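Local coordinates for CalS13 (Micromonospora echinospora, PDB 4ZAS), which is probably a pyridoxal phosphate-dependent sugar aminotransferase of the DegT/DnrJ/EryC1 family, here with dTDP-4-keto-6-deoxyglucose bound, at residues P137-A149 against V159-L173. Sequence-based numbering, arbitrary orientation.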
# COMPACT_ATOMS: atom_id res chain seq x y z
N PRO A 137 -19.28 24.82 -10.06
CA PRO A 137 -19.70 24.24 -11.35
C PRO A 137 -18.90 24.72 -12.56
O PRO A 137 -19.04 24.13 -13.63
CB PRO A 137 -21.18 24.65 -11.46
CG PRO A 137 -21.34 25.77 -10.52
CD PRO A 137 -20.37 25.55 -9.41
N ALA A 138 -18.10 25.77 -12.41
CA ALA A 138 -17.30 26.28 -13.52
C ALA A 138 -15.95 25.59 -13.61
O ALA A 138 -15.38 25.50 -14.70
CB ALA A 138 -17.12 27.78 -13.41
N THR A 139 -15.42 25.13 -12.47
CA THR A 139 -14.09 24.52 -12.41
C THR A 139 -14.10 23.02 -12.11
O THR A 139 -13.11 22.33 -12.31
CB THR A 139 -13.20 25.19 -11.33
OG1 THR A 139 -13.84 25.07 -10.05
CG2 THR A 139 -12.98 26.67 -11.61
N LEU A 140 -15.24 22.54 -11.62
CA LEU A 140 -15.40 21.19 -11.11
C LEU A 140 -14.56 20.99 -9.84
O LEU A 140 -14.49 19.87 -9.31
CB LEU A 140 -15.02 20.16 -12.18
CG LEU A 140 -15.79 20.24 -13.51
CD1 LEU A 140 -15.26 19.21 -14.48
CD2 LEU A 140 -17.30 20.09 -13.34
N ASN A 141 -13.96 22.07 -9.33
CA ASN A 141 -13.22 22.01 -8.07
C ASN A 141 -14.04 22.55 -6.90
O ASN A 141 -15.16 23.00 -7.08
CB ASN A 141 -11.88 22.76 -8.18
CG ASN A 141 -10.88 22.04 -9.07
OD1 ASN A 141 -10.94 20.83 -9.23
ND2 ASN A 141 -9.94 22.79 -9.65
N MET A 142 -13.47 22.52 -5.70
CA MET A 142 -14.18 22.90 -4.48
C MET A 142 -14.65 24.35 -4.51
O MET A 142 -13.91 25.24 -4.91
CB MET A 142 -13.30 22.70 -3.25
CG MET A 142 -13.97 23.01 -1.94
SD MET A 142 -12.87 22.84 -0.52
CE MET A 142 -12.60 21.06 -0.47
N ASP A 143 -15.88 24.57 -4.07
CA ASP A 143 -16.41 25.91 -3.88
C ASP A 143 -15.76 26.52 -2.66
O ASP A 143 -16.05 26.15 -1.53
CB ASP A 143 -17.93 25.85 -3.70
CG ASP A 143 -18.58 27.22 -3.70
OD1 ASP A 143 -17.95 28.18 -3.21
OD2 ASP A 143 -19.73 27.31 -4.16
N LEU A 144 -14.86 27.46 -2.89
CA LEU A 144 -14.08 28.02 -1.78
C LEU A 144 -14.89 28.91 -0.85
O LEU A 144 -14.49 29.13 0.31
CB LEU A 144 -12.89 28.78 -2.34
CG LEU A 144 -11.96 27.83 -3.07
CD1 LEU A 144 -10.70 28.55 -3.41
CD2 LEU A 144 -11.68 26.63 -2.19
N ASP A 145 -16.03 29.39 -1.33
CA ASP A 145 -16.92 30.18 -0.50
C ASP A 145 -17.74 29.25 0.38
O ASP A 145 -18.04 29.58 1.53
CB ASP A 145 -17.83 31.06 -1.35
CG ASP A 145 -17.07 32.16 -2.07
OD1 ASP A 145 -16.25 32.86 -1.42
OD2 ASP A 145 -17.28 32.30 -3.29
N ASP A 146 -18.12 28.09 -0.16
CA ASP A 146 -18.79 27.09 0.66
C ASP A 146 -17.84 26.55 1.73
O ASP A 146 -18.26 26.26 2.86
CB ASP A 146 -19.31 25.93 -0.17
CG ASP A 146 -20.22 25.00 0.64
OD1 ASP A 146 -21.09 25.51 1.39
OD2 ASP A 146 -20.03 23.77 0.54
N LEU A 147 -16.58 26.41 1.36
CA LEU A 147 -15.53 26.00 2.28
C LEU A 147 -15.43 26.96 3.45
O LEU A 147 -15.39 26.55 4.61
CB LEU A 147 -14.19 25.91 1.58
CG LEU A 147 -13.00 25.62 2.50
CD1 LEU A 147 -13.11 24.23 3.10
CD2 LEU A 147 -11.69 25.80 1.77
N ALA A 148 -15.39 28.25 3.13
CA ALA A 148 -15.27 29.28 4.15
C ALA A 148 -16.34 29.17 5.23
O ALA A 148 -16.07 29.38 6.41
CB ALA A 148 -15.33 30.65 3.49
N ALA A 149 -17.56 28.84 4.82
CA ALA A 149 -18.70 28.75 5.73
C ALA A 149 -18.63 27.49 6.63
O ALA A 149 -19.17 27.47 7.74
CB ALA A 149 -20.03 28.80 4.94
N VAL A 159 -9.10 19.07 2.28
CA VAL A 159 -8.55 18.45 1.06
C VAL A 159 -9.18 19.05 -0.20
O VAL A 159 -10.38 18.93 -0.42
CB VAL A 159 -8.78 16.91 1.05
CG1 VAL A 159 -8.23 16.32 -0.24
CG2 VAL A 159 -8.11 16.24 2.24
N VAL A 160 -8.35 19.66 -1.05
CA VAL A 160 -8.80 20.12 -2.37
C VAL A 160 -8.20 19.25 -3.48
O VAL A 160 -7.05 18.80 -3.41
CB VAL A 160 -8.41 21.59 -2.63
CG1 VAL A 160 -9.03 22.53 -1.58
CG2 VAL A 160 -6.90 21.72 -2.68
N VAL A 161 -9.00 18.99 -4.51
CA VAL A 161 -8.55 18.25 -5.67
C VAL A 161 -8.42 19.16 -6.88
O VAL A 161 -9.36 19.90 -7.22
CB VAL A 161 -9.49 17.11 -5.99
CG1 VAL A 161 -9.06 16.44 -7.30
CG2 VAL A 161 -9.58 16.12 -4.82
N HIS A 162 -7.26 19.12 -7.52
CA HIS A 162 -7.09 19.79 -8.81
C HIS A 162 -7.65 18.89 -9.90
O HIS A 162 -6.89 18.24 -10.62
CB HIS A 162 -5.61 20.05 -9.10
CG HIS A 162 -4.90 20.82 -8.03
ND1 HIS A 162 -5.12 22.16 -7.80
CD2 HIS A 162 -3.97 20.43 -7.13
CE1 HIS A 162 -4.34 22.57 -6.81
NE2 HIS A 162 -3.64 21.54 -6.38
N TRP A 163 -8.96 18.85 -10.03
CA TRP A 163 -9.59 17.93 -10.97
C TRP A 163 -9.06 18.14 -12.40
O TRP A 163 -8.94 19.27 -12.87
CB TRP A 163 -11.11 18.07 -10.93
CG TRP A 163 -11.81 16.98 -11.67
CD1 TRP A 163 -12.60 17.10 -12.78
CD2 TRP A 163 -11.77 15.57 -11.37
NE1 TRP A 163 -13.06 15.87 -13.18
CE2 TRP A 163 -12.56 14.91 -12.32
CE3 TRP A 163 -11.14 14.81 -10.37
CZ2 TRP A 163 -12.75 13.53 -12.32
CZ3 TRP A 163 -11.32 13.43 -10.37
CH2 TRP A 163 -12.12 12.81 -11.34
N LEU A 164 -8.67 17.02 -13.02
CA LEU A 164 -8.10 16.95 -14.37
C LEU A 164 -6.80 17.73 -14.53
O LEU A 164 -6.30 17.89 -15.63
CB LEU A 164 -9.12 17.45 -15.39
CG LEU A 164 -10.43 16.67 -15.26
CD1 LEU A 164 -11.47 17.25 -16.18
CD2 LEU A 164 -10.19 15.19 -15.55
N GLY A 165 -6.23 18.18 -13.42
CA GLY A 165 -5.02 18.98 -13.47
C GLY A 165 -5.28 20.47 -13.66
O GLY A 165 -4.37 21.23 -14.01
N TYR A 166 -6.53 20.89 -13.44
CA TYR A 166 -6.84 22.31 -13.44
C TYR A 166 -6.69 22.82 -12.01
O TYR A 166 -7.41 22.40 -11.12
CB TYR A 166 -8.26 22.61 -13.98
CG TYR A 166 -8.56 24.10 -14.05
CD1 TYR A 166 -8.26 24.85 -15.19
CD2 TYR A 166 -9.11 24.77 -12.97
CE1 TYR A 166 -8.52 26.22 -15.26
CE2 TYR A 166 -9.38 26.14 -13.02
CZ TYR A 166 -9.08 26.87 -14.17
OH TYR A 166 -9.33 28.22 -14.21
N PRO A 167 -5.72 23.71 -11.80
CA PRO A 167 -5.40 24.17 -10.45
C PRO A 167 -6.51 24.93 -9.71
O PRO A 167 -7.07 25.90 -10.22
CB PRO A 167 -4.21 25.11 -10.68
CG PRO A 167 -3.59 24.61 -11.96
CD PRO A 167 -4.76 24.17 -12.81
N VAL A 168 -6.78 24.48 -8.49
CA VAL A 168 -7.56 25.27 -7.54
C VAL A 168 -6.92 26.65 -7.35
O VAL A 168 -5.70 26.79 -7.45
CB VAL A 168 -7.65 24.51 -6.21
CG1 VAL A 168 -8.29 25.36 -5.12
CG2 VAL A 168 -8.41 23.20 -6.42
N ASP A 169 -7.73 27.68 -7.12
CA ASP A 169 -7.17 28.99 -6.80
C ASP A 169 -6.54 28.94 -5.42
O ASP A 169 -7.21 29.19 -4.43
CB ASP A 169 -8.23 30.08 -6.83
CG ASP A 169 -7.62 31.47 -6.79
OD1 ASP A 169 -7.04 31.84 -5.75
OD2 ASP A 169 -7.74 32.19 -7.80
N LEU A 170 -5.25 28.64 -5.35
CA LEU A 170 -4.64 28.37 -4.05
C LEU A 170 -4.52 29.65 -3.21
O LEU A 170 -4.66 29.62 -1.99
CB LEU A 170 -3.27 27.68 -4.23
CG LEU A 170 -3.30 26.25 -4.84
CD1 LEU A 170 -1.90 25.66 -5.07
CD2 LEU A 170 -4.16 25.28 -4.05
N ASN A 171 -4.33 30.77 -3.88
CA ASN A 171 -4.26 32.07 -3.21
C ASN A 171 -5.54 32.34 -2.41
O ASN A 171 -5.51 32.78 -1.26
CB ASN A 171 -4.10 33.17 -4.26
CG ASN A 171 -2.69 33.34 -4.71
OD1 ASN A 171 -1.83 32.51 -4.39
ND2 ASN A 171 -2.44 34.37 -5.51
N ARG A 172 -6.67 32.04 -3.03
CA ARG A 172 -7.95 32.22 -2.39
C ARG A 172 -8.12 31.21 -1.26
O ARG A 172 -8.57 31.56 -0.17
CB ARG A 172 -9.07 32.07 -3.43
CG ARG A 172 -10.48 32.23 -2.90
CD ARG A 172 -10.68 33.62 -2.32
NE ARG A 172 -12.02 33.72 -1.76
CZ ARG A 172 -12.40 34.63 -0.87
NH1 ARG A 172 -11.55 35.55 -0.43
NH2 ARG A 172 -13.65 34.60 -0.43
N LEU A 173 -7.74 29.97 -1.52
CA LEU A 173 -7.84 28.90 -0.54
C LEU A 173 -7.11 29.29 0.72
O LEU A 173 -7.63 29.12 1.83
CB LEU A 173 -7.27 27.59 -1.10
CG LEU A 173 -7.13 26.44 -0.11
CD1 LEU A 173 -8.49 25.95 0.35
CD2 LEU A 173 -6.33 25.32 -0.73
O HOH W 1 -10.02 25.84 -9.84
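Asn141 ND2 is gripped by two acceptors at the turn that follows strand 155-161: it donates to Tyr166 O at 3.0 Å, with that oxygen only 8° out of the amide plane, and to a water that carries a further bond to Pro167 O. At the other end of the amide, Asn141 OD1 accepts from Trp163 N at 2.9 Å, and these bonds together hold the rotation of the group. With CG anti to its own carbonyl carbon (chi1 -70°), Asn141 directs the amide into the turn, where Val168 CG2 packs 3.6 Å from ND2. Asn141 N in turn reaches back to Thr139 OG1, closing an ST turn.

The Tyr166 ring, whose hydroxyl is bonded to Glu316, borders the amide, with ND2 at its edge. The Trp163 indole is met at its edge by Leu140 CD1, 3.8 Å from its CD1, and Trp163 NE1 is hydrogen-bonded to His381.

Further along, Leu144, in the first turn of helix 144-150, and Arg172 lie alongside each other, pointing opposite ways, with Leu144 CD1 3.7 Å from Arg172 CG. Leu147 CD2 meets Leu173 CD1 at 3.5 Å, and a salt bridge from Arg172 NH2 to Asp145 OD1 (3.3 Å) ties the two helices at the surface, the oxygen lying at the guanidinium edge. Asp143 and Asp169 are their N-caps, Asp143 OD1 accepting from two backbone amides.

The loop and helix 144-150 thus pack against the C-terminal end of strand 155-161 and the turn and helix after it; that strand is one of the parallel strands in the seven-stranded mixed sheet characteristic of the large domain of fold-type I aminotransferases.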